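Local coordinates for protein 3-hexulose-6-phosphate isomerase (Methanocaldococcus jannaschii, PDB 1JEO) that catalyses the interconversion of D-arabino-hex-3-ulose 6-phosphate and fructose 6-phosphate, as a homotetrameric isomerase of the SIS family, at residues 34-39 against 109-114; 54-59 against 72-77; 86-91 against 96-101. One frame throughout, in Å; residues are numbered along the deposited sequence.

Contact 1: 34-39 against 109-114; sequences IDRIIK and NNNIIA
In the alpha/beta sandwich of the SIS domain, Arg36 near the C-terminal end of helix 24-39 reaches across to Asn111 and Ile113, where the chain enters strand 112-115. With CG anti to its carbonyl carbon (chi1 -70°) and the chain extended from CG to NE, the arginine passes over the start of the strand, its CD crossing the tip of Ile113 and meeting CD1 of that residue at 3.7 Å. Farther out, Arg36 NH1 stands 3.0 Å from the atom modelled as Asn111 ND2, which sits at the guanidinium edge and near its plane. Two nitrogens so placed suggest that the amide is turned over in the model; reversed, it might offer its oxygen to NH1. Asn111 is also the centre of an inverse gamma turn just before the strand. The charge itself is held elsewhere: NH1 forms a salt bridge with Asp127, and NE a hydrogen bond with Ser32 of the same helix. Between the segments 171 Å² is buried, with Arg36 the largest contributor. The contact thus divides its chemistry along one side chain: the aliphatic part of Arg36 packs on a buried isoleucine, while Asp127 and Ser32 hold its guanidinium near the start of strand 112-115.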
ATOM      1  N   ILE A  34       5.689  -8.059   2.599  1.00 20.41           N
ATOM      2  CA  ILE A  34       7.082  -7.739   2.926  1.00 20.46           C
ATOM      3  C   ILE A  34       8.074  -8.588   2.114  1.00 20.25           C
ATOM      4  O   ILE A  34       9.069  -8.060   1.614  1.00 20.35           O
ATOM      5  CB  ILE A  34       7.326  -7.880   4.466  1.00 22.90           C
ATOM      6  CG1 ILE A  34       6.510  -6.813   5.206  1.00 23.05           C
ATOM      7  CG2 ILE A  34       8.814  -7.750   4.824  1.00 23.04           C
ATOM      8  CD1 ILE A  34       6.414  -7.027   6.688  1.00 22.85           C
ATOM      9  N   ASP A  35       7.759  -9.872   1.941  1.00 21.53           N
ATOM     10  CA  ASP A  35       8.599 -10.808   1.185  1.00 21.72           C
ATOM     11  C   ASP A  35       8.698 -10.395  -0.291  1.00 21.32           C
ATOM     12  O   ASP A  35       9.794 -10.382  -0.861  1.00 21.21           O
ATOM     13  CB  ASP A  35       8.049 -12.237   1.314  1.00 52.60           C
ATOM     14  CG  ASP A  35       9.051 -13.299   0.889  1.00 54.02           C
ATOM     15  OD1 ASP A  35      10.227 -13.225   1.308  1.00 54.94           O
ATOM     16  OD2 ASP A  35       8.657 -14.215   0.137  1.00 55.16           O
ATOM     17  N   ARG A  36       7.561  -9.985  -0.861  1.00 18.01           N
ATOM     18  CA  ARG A  36       7.473  -9.534  -2.255  1.00 17.54           C
ATOM     19  C   ARG A  36       8.201  -8.209  -2.484  1.00 17.27           C
ATOM     20  O   ARG A  36       8.775  -8.005  -3.552  1.00 17.25           O
ATOM     21  CB  ARG A  36       6.013  -9.405  -2.688  1.00 26.83           C
ATOM     22  CG  ARG A  36       5.304 -10.730  -2.839  1.00 27.21           C
ATOM     23  CD  ARG A  36       3.821 -10.517  -3.044  1.00 27.77           C
ATOM     24  NE  ARG A  36       3.057 -11.750  -2.885  1.00 28.34           N
ATOM     25  CZ  ARG A  36       2.550 -12.464  -3.887  1.00 28.54           C
ATOM     26  NH1 ARG A  36       2.715 -12.080  -5.146  1.00 28.89           N
ATOM     27  NH2 ARG A  36       1.874 -13.570  -3.624  1.00 29.00           N
ATOM     28  N   ILE A  37       8.200  -7.341  -1.465  1.00 21.53           N
ATOM     29  CA  ILE A  37       8.878  -6.033  -1.509  1.00 21.59           C
ATOM     30  C   ILE A  37      10.410  -6.215  -1.516  1.00 21.92           C
ATOM     31  O   ILE A  37      11.111  -5.553  -2.290  1.00 21.53           O
ATOM     32  CB  ILE A  37       8.400  -5.102  -0.323  1.00 21.70           C
ATOM     33  CG1 ILE A  37       7.011  -4.524  -0.641  1.00 21.33           C
ATOM     34  CG2 ILE A  37       9.397  -3.957  -0.041  1.00 21.61           C
ATOM     35  CD1 ILE A  37       6.359  -3.752   0.511  1.00 20.71           C
ATOM     36  N   ILE A  38      10.900  -7.156  -0.704  1.00 24.14           N
ATOM     37  CA  ILE A  38      12.335  -7.459  -0.600  1.00 24.49           C
ATOM     38  C   ILE A  38      12.873  -8.209  -1.837  1.00 24.35           C
ATOM     39  O   ILE A  38      14.006  -7.965  -2.276  1.00 24.29           O
ATOM     40  CB  ILE A  38      12.635  -8.231   0.740  1.00 29.59           C
ATOM     41  CG1 ILE A  38      12.370  -7.301   1.933  1.00 29.74           C
ATOM     42  CG2 ILE A  38      14.089  -8.741   0.802  1.00 29.61           C
ATOM     43  CD1 ILE A  38      12.332  -7.994   3.287  1.00 30.11           C
ATOM     44  N   LYS A  39      12.030  -9.055  -2.427  1.00 25.18           N
ATOM     45  CA  LYS A  39      12.405  -9.847  -3.600  1.00 25.22           C
ATOM     46  C   LYS A  39      12.251  -9.141  -4.944  1.00 24.57           C
ATOM     47  O   LYS A  39      12.842  -9.570  -5.938  1.00 24.70           O
ATOM     48  CB  LYS A  39      11.645 -11.177  -3.618  1.00 51.77           C
ATOM     49  CG  LYS A  39      12.137 -12.183  -2.589  1.00 53.07           C
ATOM     50  CD  LYS A  39      11.317 -13.455  -2.640  1.00 54.05           C
ATOM     51  CE  LYS A  39      11.864 -14.506  -1.691  1.00 54.70           C
ATOM     52  NZ  LYS A  39      11.001 -15.722  -1.680  1.00 55.31           N
ATOM     53  N   ASN A 109       3.441  -9.755 -15.584  1.00 22.53           N
ATOM     54  CA  ASN A 109       3.590 -10.753 -14.508  1.00 22.82           C
ATOM     55  C   ASN A 109       2.335 -10.875 -13.631  1.00 22.80           C
ATOM     56  O   ASN A 109       1.341 -10.183 -13.866  1.00 22.22           O
ATOM     57  CB  ASN A 109       4.867 -10.524 -13.653  1.00 50.56           C
ATOM     58  CG  ASN A 109       4.854  -9.218 -12.849  1.00 51.88           C
ATOM     59  OD1 ASN A 109       3.813  -8.745 -12.395  1.00 17.25           O
ATOM     60  ND2 ASN A 109       6.036  -8.667 -12.625  1.00 17.25           N
ATOM     61  N   ASN A 110       2.411 -11.724 -12.605  1.00 30.52           N
ATOM     62  CA  ASN A 110       1.307 -11.951 -11.668  1.00 30.96           C
ATOM     63  C   ASN A 110       1.518 -11.244 -10.331  1.00 30.26           C
ATOM     64  O   ASN A 110       0.654 -11.298  -9.464  1.00 30.48           O
ATOM     65  CB  ASN A 110       1.130 -13.452 -11.399  1.00107.41           C
ATOM     66  CG  ASN A 110       0.516 -14.198 -12.567  1.00109.08           C
ATOM     67  OD1 ASN A 110      -0.236 -13.635 -13.362  1.00 37.37           O
ATOM     68  ND2 ASN A 110       0.817 -15.485 -12.659  1.00 37.37           N
ATOM     69  N   ASN A 111       2.651 -10.557 -10.191  1.00 21.05           N
ATOM     70  CA  ASN A 111       3.040  -9.853  -8.963  1.00 19.86           C
ATOM     71  C   ASN A 111       2.269  -8.542  -8.696  1.00 18.63           C
ATOM     72  O   ASN A 111       2.839  -7.443  -8.712  1.00 18.42           O
ATOM     73  CB  ASN A 111       4.557  -9.615  -9.006  1.00 47.95           C
ATOM     74  CG  ASN A 111       5.222  -9.748  -7.650  1.00 48.94           C
ATOM     75  OD1 ASN A 111       6.379  -9.364  -7.487  1.00 23.83           O
ATOM     76  ND2 ASN A 111       4.500 -10.284  -6.668  1.00 23.83           N
ATOM     77  N   ILE A 112       0.962  -8.682  -8.458  1.00 19.05           N
ATOM     78  CA  ILE A 112       0.065  -7.554  -8.206  1.00 18.01           C
ATOM     79  C   ILE A 112      -0.628  -7.700  -6.844  1.00 17.18           C
ATOM     80  O   ILE A 112      -1.238  -8.732  -6.556  1.00 17.05           O
ATOM     81  CB  ILE A 112      -1.022  -7.415  -9.336  1.00 22.51           C
ATOM     82  CG1 ILE A 112      -0.362  -7.263 -10.716  1.00 22.85           C
ATOM     83  CG2 ILE A 112      -1.929  -6.201  -9.074  1.00 22.33           C
ATOM     84  CD1 ILE A 112      -1.312  -7.394 -11.889  1.00 23.54           C
ATOM     85  N   ILE A 113      -0.511  -6.661  -6.015  1.00 17.93           N
ATOM     86  CA  ILE A 113      -1.129  -6.622  -4.689  1.00 17.02           C
ATOM     87  C   ILE A 113      -2.186  -5.515  -4.680  1.00 17.02           C
ATOM     88  O   ILE A 113      -1.961  -4.421  -5.208  1.00 16.74           O
ATOM     89  CB  ILE A 113      -0.077  -6.352  -3.554  1.00 17.50           C
ATOM     90  CG1 ILE A 113       0.975  -7.464  -3.535  1.00 17.27           C
ATOM     91  CG2 ILE A 113      -0.767  -6.252  -2.162  1.00 17.33           C
ATOM     92  CD1 ILE A 113       2.161  -7.181  -2.651  1.00 17.68           C
ATOM     93  N   ALA A 114      -3.344  -5.818  -4.099  1.00 16.86           N
ATOM     94  CA  ALA A 114      -4.432  -4.855  -3.997  1.00 17.24           C
ATOM     95  C   ALA A 114      -4.795  -4.622  -2.544  1.00 17.40           C
ATOM     96  O   ALA A 114      -5.015  -5.575  -1.792  1.00 17.71           O
ATOM     97  CB  ALA A 114      -5.653  -5.332  -4.774  1.00 14.96           C
TER

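Contact 2: 54-59 against 72-77; sequences IGRCFA and VGETTT
Arg56 and Glu74 form a salt bridge in which Arg56 NE donates to Glu74 OE1 over 3.1 Å. The bond is nearly straight, with an N-H...O angle of 163°. OE1 lies at the guanidinium edge, close to its plane, whereas NE approaches from above the carboxylate plane; the two flat groups are turned 47° apart, so this is a single-atom grip and not a side-by-side pairing. A water closes a second path: it accepts from Arg56 NH2 at 2.8 Å and donates to Glu74 OE1 at 3.0 Å, leaving the same oxygen held twice. Both chains are extended where they meet, that of Arg56 from CG to NE and that of Glu74 beyond CG, which lets them span backbones whose nearest CA atoms, those of Arg56 and Val72, are 9.5 Å apart. No apolar pair joins the segments, which bury 76 Å² in all. Arg56 also touches Phe71 of strand 69-71, and Glu74 opens a type I turn closed by Thr77 N to Glu74 O. On the surface of the single chain, this ion pair joins helix 49-64 to the loop after strand 69-71, and its water bridge implies a partly hydrated, electrostatic link with little packing between the two segments.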
ATOM      1  N   ILE A  54      -1.999   8.847  -0.411  1.00 14.67           N
ATOM      2  CA  ILE A  54      -1.604   7.927   0.659  1.00 15.06           C
ATOM      3  C   ILE A  54      -0.568   6.965   0.046  1.00 14.69           C
ATOM      4  O   ILE A  54       0.429   6.623   0.690  1.00 14.97           O
ATOM      5  CB  ILE A  54      -2.868   7.179   1.250  1.00 26.45           C
ATOM      6  CG1 ILE A  54      -3.428   7.942   2.461  1.00 26.88           C
ATOM      7  CG2 ILE A  54      -2.543   5.747   1.709  1.00 26.51           C
ATOM      8  CD1 ILE A  54      -3.954   9.330   2.200  1.00 28.40           C
ATOM      9  N   GLY A  55      -0.792   6.606  -1.224  1.00 14.66           N
ATOM     10  CA  GLY A  55       0.107   5.728  -1.962  1.00 13.67           C
ATOM     11  C   GLY A  55       1.482   6.343  -2.148  1.00 13.37           C
ATOM     12  O   GLY A  55       2.496   5.661  -2.004  1.00 12.49           O
ATOM     13  N   ARG A  56       1.499   7.652  -2.400  1.00 11.90           N
ATOM     14  CA  ARG A  56       2.734   8.421  -2.566  1.00 12.39           C
ATOM     15  C   ARG A  56       3.530   8.483  -1.248  1.00 12.70           C
ATOM     16  O   ARG A  56       4.761   8.435  -1.262  1.00 12.29           O
ATOM     17  CB  ARG A  56       2.431   9.839  -3.069  1.00 15.40           C
ATOM     18  CG  ARG A  56       2.086   9.940  -4.547  1.00 15.95           C
ATOM     19  CD  ARG A  56       1.711  11.363  -4.933  1.00 16.67           C
ATOM     20  NE  ARG A  56       1.368  11.542  -6.344  1.00 17.55           N
ATOM     21  CZ  ARG A  56       0.153  11.359  -6.861  1.00 18.65           C
ATOM     22  NH1 ARG A  56      -0.862  10.973  -6.093  1.00 19.18           N
ATOM     23  NH2 ARG A  56      -0.055  11.578  -8.152  1.00 18.65           N
ATOM     24  N   CYS A  57       2.821   8.536  -0.116  1.00 15.38           N
ATOM     25  CA  CYS A  57       3.455   8.565   1.210  1.00 16.58           C
ATOM     26  C   CYS A  57       4.258   7.285   1.462  1.00 16.63           C
ATOM     27  O   CYS A  57       5.351   7.326   2.031  1.00 16.10           O
ATOM     28  CB  CYS A  57       2.411   8.726   2.313  1.00 14.72           C
ATOM     29  SG  CYS A  57       1.582  10.317   2.359  1.00 18.89           S
ATOM     30  N   PHE A  58       3.720   6.164   0.977  1.00 15.06           N
ATOM     31  CA  PHE A  58       4.350   4.852   1.103  1.00 16.16           C
ATOM     32  C   PHE A  58       5.501   4.716   0.098  1.00 16.68           C
ATOM     33  O   PHE A  58       6.569   4.203   0.451  1.00 16.94           O
ATOM     34  CB  PHE A  58       3.296   3.752   0.892  1.00 13.46           C
ATOM     35  CG  PHE A  58       3.821   2.336   1.025  1.00 14.05           C
ATOM     36  CD1 PHE A  58       3.632   1.417  -0.022  1.00 14.39           C
ATOM     37  CD2 PHE A  58       4.461   1.898   2.201  1.00 14.31           C
ATOM     38  CE1 PHE A  58       4.070   0.070   0.096  1.00 14.96           C
ATOM     39  CE2 PHE A  58       4.903   0.554   2.336  1.00 14.79           C
ATOM     40  CZ  PHE A  58       4.706  -0.361   1.279  1.00 15.21           C
ATOM     41  N   ALA A  59       5.282   5.193  -1.132  1.00 17.28           N
ATOM     42  CA  ALA A  59       6.285   5.143  -2.204  1.00 17.78           C
ATOM     43  C   ALA A  59       7.554   5.902  -1.823  1.00 18.99           C
ATOM     44  O   ALA A  59       8.667   5.407  -2.027  1.00 18.58           O
ATOM     45  CB  ALA A  59       5.709   5.697  -3.501  1.00 13.81           C
ATOM     46  N   VAL A  72       3.331   5.387 -10.216  1.00 12.83           N
ATOM     47  CA  VAL A  72       2.863   5.401 -11.607  1.00 13.16           C
ATOM     48  C   VAL A  72       2.195   6.744 -11.934  1.00 14.06           C
ATOM     49  O   VAL A  72       1.348   7.223 -11.181  1.00 14.92           O
ATOM     50  CB  VAL A  72       1.882   4.218 -11.879  1.00 16.40           C
ATOM     51  CG1 VAL A  72       1.442   4.175 -13.346  1.00 15.43           C
ATOM     52  CG2 VAL A  72       2.520   2.889 -11.482  1.00 15.98           C
ATOM     53  N   GLY A  73       2.618   7.357 -13.035  1.00 21.64           N
ATOM     54  CA  GLY A  73       2.055   8.639 -13.430  1.00 22.53           C
ATOM     55  C   GLY A  73       3.052   9.775 -13.327  1.00 23.06           C
ATOM     56  O   GLY A  73       2.867  10.814 -13.961  1.00 23.27           O
ATOM     57  N   GLU A  74       4.128   9.562 -12.568  1.00 16.21           N
ATOM     58  CA  GLU A  74       5.138  10.602 -12.369  1.00 15.90           C
ATOM     59  C   GLU A  74       6.297  10.604 -13.358  1.00 15.14           C
ATOM     60  O   GLU A  74       6.604   9.585 -13.971  1.00 14.95           O
ATOM     61  CB  GLU A  74       5.593  10.642 -10.911  1.00 21.87           C
ATOM     62  CG  GLU A  74       4.409  10.959  -9.989  1.00 22.92           C
ATOM     63  CD  GLU A  74       4.791  11.385  -8.598  1.00 23.75           C
ATOM     64  OE1 GLU A  74       3.938  11.998  -7.927  1.00 23.12           O
ATOM     65  OE2 GLU A  74       5.924  11.110  -8.163  1.00 24.57           O
ATOM     66  N   THR A  75       6.903  11.780 -13.511  1.00 18.36           N
ATOM     67  CA  THR A  75       7.992  12.063 -14.449  1.00 18.15           C
ATOM     68  C   THR A  75       9.017  10.991 -14.815  1.00 18.47           C
ATOM     69  O   THR A  75       9.124  10.604 -15.981  1.00 18.43           O
ATOM     70  CB  THR A  75       8.738  13.362 -14.040  1.00 18.41           C
ATOM     71  OG1 THR A  75       7.777  14.381 -13.734  1.00 17.94           O
ATOM     72  CG2 THR A  75       9.635  13.865 -15.162  1.00 17.52           C
ATOM     73  N   THR A  76       9.750  10.511 -13.820  1.00 17.60           N
ATOM     74  CA  THR A  76      10.797   9.536 -14.063  1.00 18.31           C
ATOM     75  C   THR A  76      10.467   8.073 -13.782  1.00 18.41           C
ATOM     76  O   THR A  76      11.368   7.256 -13.601  1.00 18.55           O
ATOM     77  CB  THR A  76      12.096   9.966 -13.363  1.00 20.06           C
ATOM     78  OG1 THR A  76      11.853  10.159 -11.964  1.00 20.77           O
ATOM     79  CG2 THR A  76      12.608  11.277 -13.984  1.00 20.43           C
ATOM     80  N   THR A  77       9.178   7.741 -13.808  1.00 17.45           N
ATOM     81  CA  THR A  77       8.725   6.365 -13.582  1.00 17.16           C
ATOM     82  C   THR A  77       8.932   5.554 -14.879  1.00 17.03           C
ATOM     83  O   THR A  77       8.385   5.907 -15.934  1.00 17.14           O
ATOM     84  CB  THR A  77       7.254   6.342 -13.087  1.00 24.67           C
ATOM     85  OG1 THR A  77       7.186   6.986 -11.808  1.00 25.53           O
ATOM     86  CG2 THR A  77       6.730   4.925 -12.944  1.00 24.87           C
TER
HETATM   87  O   HOH W   1       1.705  13.402  -9.415  1.00 43.09           O

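Contact 3: 86-91 against 96-101; sequences LILISG and ESVLTV
Val98, Leu88 and Val101 bury the most surface here, and all three point toward the opposing segment. Val98 CG1 stands 4.1 Å from Leu88 CD1, and CD2 of the same leucine is equally near, so one valine methyl faces both branches of its fork. That methyl is anti to the backbone N (chi1 170°), which turns it from the helix toward the sheet. Almost one helical turn on, Val101 uses the corresponding methyl: its CG1 touches Leu86 CD2 at 4.0 Å and lies 4.3 Å from Leu88 CD2, bridging alternate residues of the strand. Ser90 completes the row through CB, 4.5 Å from Val98 CG1. No hydrogen bond crosses the interface; it is apolar packing of 226 Å², to which Phe46 of strand 43-46 adds by touching Leu88 and Val101. The axes of strand 86-89 and helix 96-101 run antiparallel at 168° and come within 9.8 Å. The segments form the first half of a beta-alpha-beta unit continued by strand 112-115. Ser90 to Thr95 are inferred to bind the substrate; Ser90 OG and Gly91 N hydrogen-bond a citrate, probably from the crystallisation liquor, consistent with an SIS-domain sugar-phosphate pocket at the strand's C-terminal end.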
ATOM      1  N   LEU A  86       3.738  -4.520  -8.327  1.00 17.50           N
ATOM      2  CA  LEU A  86       2.762  -3.435  -8.403  1.00 16.56           C
ATOM      3  C   LEU A  86       1.817  -3.521  -7.204  1.00 16.57           C
ATOM      4  O   LEU A  86       1.263  -4.585  -6.910  1.00 16.95           O
ATOM      5  CB  LEU A  86       1.954  -3.483  -9.711  1.00 15.73           C
ATOM      6  CG  LEU A  86       0.827  -2.452  -9.885  1.00 14.52           C
ATOM      7  CD1 LEU A  86       1.365  -1.031 -10.050  1.00 13.57           C
ATOM      8  CD2 LEU A  86      -0.038  -2.823 -11.068  1.00 13.93           C
ATOM      9  N   ILE A  87       1.679  -2.406  -6.494  1.00 13.84           N
ATOM     10  CA  ILE A  87       0.790  -2.319  -5.339  1.00 14.42           C
ATOM     11  C   ILE A  87      -0.293  -1.291  -5.691  1.00 14.54           C
ATOM     12  O   ILE A  87       0.008  -0.144  -6.040  1.00 14.63           O
ATOM     13  CB  ILE A  87       1.558  -1.923  -4.034  1.00 21.51           C
ATOM     14  CG1 ILE A  87       2.570  -3.018  -3.663  1.00 21.60           C
ATOM     15  CG2 ILE A  87       0.579  -1.695  -2.867  1.00 21.28           C
ATOM     16  CD1 ILE A  87       3.578  -2.643  -2.588  1.00 23.04           C
ATOM     17  N   LEU A  88      -1.546  -1.738  -5.643  1.00 13.77           N
ATOM     18  CA  LEU A  88      -2.698  -0.896  -5.953  1.00 14.31           C
ATOM     19  C   LEU A  88      -3.504  -0.598  -4.704  1.00 14.85           C
ATOM     20  O   LEU A  88      -3.735  -1.482  -3.882  1.00 14.61           O
ATOM     21  CB  LEU A  88      -3.585  -1.562  -7.014  1.00 16.43           C
ATOM     22  CG  LEU A  88      -2.926  -1.796  -8.383  1.00 16.05           C
ATOM     23  CD1 LEU A  88      -3.781  -2.667  -9.254  1.00 15.63           C
ATOM     24  CD2 LEU A  88      -2.626  -0.474  -9.084  1.00 15.76           C
ATOM     25  N   ILE A  89      -3.845   0.677  -4.523  1.00 14.80           N
ATOM     26  CA  ILE A  89      -4.622   1.133  -3.370  1.00 15.24           C
ATOM     27  C   ILE A  89      -5.907   1.753  -3.905  1.00 15.50           C
ATOM     28  O   ILE A  89      -5.866   2.738  -4.646  1.00 15.75           O
ATOM     29  CB  ILE A  89      -3.812   2.159  -2.498  1.00 20.57           C
ATOM     30  CG1 ILE A  89      -2.524   1.500  -1.987  1.00 21.13           C
ATOM     31  CG2 ILE A  89      -4.633   2.626  -1.276  1.00 20.12           C
ATOM     32  CD1 ILE A  89      -1.447   2.458  -1.606  1.00 21.95           C
ATOM     33  N   SER A  90      -7.038   1.142  -3.552  1.00 15.30           N
ATOM     34  CA  SER A  90      -8.353   1.607  -3.988  1.00 15.99           C
ATOM     35  C   SER A  90      -9.442   1.262  -2.976  1.00 16.46           C
ATOM     36  O   SER A  90      -9.525   0.128  -2.522  1.00 16.68           O
ATOM     37  CB  SER A  90      -8.702   0.999  -5.349  1.00 18.21           C
ATOM     38  OG  SER A  90      -9.978   1.429  -5.789  1.00 18.71           O
ATOM     39  N   GLY A  91     -10.296   2.238  -2.666  1.00 17.02           N
ATOM     40  CA  GLY A  91     -11.389   2.039  -1.720  1.00 17.45           C
ATOM     41  C   GLY A  91     -12.419   1.016  -2.159  1.00 17.73           C
ATOM     42  O   GLY A  91     -12.563  -0.032  -1.532  1.00 18.26           O
ATOM     43  N   GLU A  96     -11.917   2.763 -12.694  1.00 25.12           N
ATOM     44  CA  GLU A  96     -11.466   2.446 -14.051  1.00 25.34           C
ATOM     45  C   GLU A  96      -9.984   2.662 -14.357  1.00 24.57           C
ATOM     46  O   GLU A  96      -9.365   1.814 -15.008  1.00 24.73           O
ATOM     47  CB  GLU A  96     -12.340   3.158 -15.083  1.00 48.02           C
ATOM     48  CG  GLU A  96     -13.696   2.502 -15.330  1.00 49.77           C
ATOM     49  CD  GLU A  96     -13.603   1.217 -16.142  1.00 51.07           C
ATOM     50  OE1 GLU A  96     -13.135   1.272 -17.300  1.00 52.34           O
ATOM     51  OE2 GLU A  96     -14.006   0.156 -15.622  1.00 52.27           O
ATOM     52  N   SER A  97      -9.414   3.757 -13.842  1.00 16.39           N
ATOM     53  CA  SER A  97      -7.995   4.069 -14.045  1.00 15.58           C
ATOM     54  C   SER A  97      -7.066   3.082 -13.332  1.00 14.84           C
ATOM     55  O   SER A  97      -5.960   2.821 -13.810  1.00 14.02           O
ATOM     56  CB  SER A  97      -7.677   5.497 -13.608  1.00 24.46           C
ATOM     57  OG  SER A  97      -8.331   6.425 -14.450  1.00 26.30           O
ATOM     58  N   VAL A  98      -7.534   2.525 -12.212  1.00 19.20           N
ATOM     59  CA  VAL A  98      -6.774   1.528 -11.445  1.00 18.46           C
ATOM     60  C   VAL A  98      -6.834   0.185 -12.192  1.00 18.12           C
ATOM     61  O   VAL A  98      -5.836  -0.531 -12.257  1.00 18.57           O
ATOM     62  CB  VAL A  98      -7.311   1.399  -9.974  1.00 20.94           C
ATOM     63  CG1 VAL A  98      -6.683   0.202  -9.237  1.00 20.99           C
ATOM     64  CG2 VAL A  98      -7.009   2.680  -9.201  1.00 21.05           C
ATOM     65  N   LEU A  99      -7.986  -0.105 -12.800  1.00 18.33           N
ATOM     66  CA  LEU A  99      -8.204  -1.333 -13.575  1.00 18.45           C
ATOM     67  C   LEU A  99      -7.358  -1.378 -14.850  1.00 18.16           C
ATOM     68  O   LEU A  99      -6.872  -2.440 -15.233  1.00 17.72           O
ATOM     69  CB  LEU A  99      -9.687  -1.497 -13.922  1.00 25.40           C
ATOM     70  CG  LEU A  99     -10.614  -1.903 -12.776  1.00 25.36           C
ATOM     71  CD1 LEU A  99     -12.063  -1.775 -13.196  1.00 25.91           C
ATOM     72  CD2 LEU A  99     -10.309  -3.324 -12.380  1.00 25.70           C
ATOM     73  N   THR A 100      -7.155  -0.207 -15.463  1.00 21.74           N
ATOM     74  CA  THR A 100      -6.347  -0.035 -16.677  1.00 21.52           C
ATOM     75  C   THR A 100      -4.886  -0.413 -16.376  1.00 20.86           C
ATOM     76  O   THR A 100      -4.270  -1.176 -17.126  1.00 20.09           O
ATOM     77  CB  THR A 100      -6.430   1.444 -17.179  1.00 27.17           C
ATOM     78  OG1 THR A 100      -7.773   1.732 -17.584  1.00 29.11           O
ATOM     79  CG2 THR A 100      -5.498   1.705 -18.353  1.00 28.57           C
ATOM     80  N   VAL A 101      -4.374   0.091 -15.248  1.00 17.23           N
ATOM     81  CA  VAL A 101      -3.007  -0.168 -14.793  1.00 17.22           C
ATOM     82  C   VAL A 101      -2.849  -1.646 -14.396  1.00 17.24           C
ATOM     83  O   VAL A 101      -1.827  -2.259 -14.708  1.00 16.61           O
ATOM     84  CB  VAL A 101      -2.616   0.810 -13.630  1.00 18.21           C
ATOM     85  CG1 VAL A 101      -1.252   0.468 -13.018  1.00 17.65           C
ATOM     86  CG2 VAL A 101      -2.575   2.239 -14.166  1.00 18.08           C
TER

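Overall arrangement
The three contacts grade from core to surface. Contact 3 is buried and wholly apolar, contact 1 is partly buried and mixes aliphatic packing with a polar end, and contact 2 is a hydrated ion pair on the surface. Contacts 1 and 3 share the parallel sheet: strands 112-115 and 85-89 are neighbours, with Ile113 N to Leu86 O at 2.9 Å and Ile113 O to Leu88 N at 2.7 Å as probable hydrogen bonds. The helices of contacts 1 and 2 meet through Ile37 CD1 and Phe58 CZ, 3.8 Å apart, and Phe58 CE1 lies 3.8 Å from Ile87 CD1, joining contact 2 to the strand of contact 3. Among the three, contact 3 alone includes inferred substrate-binding residues.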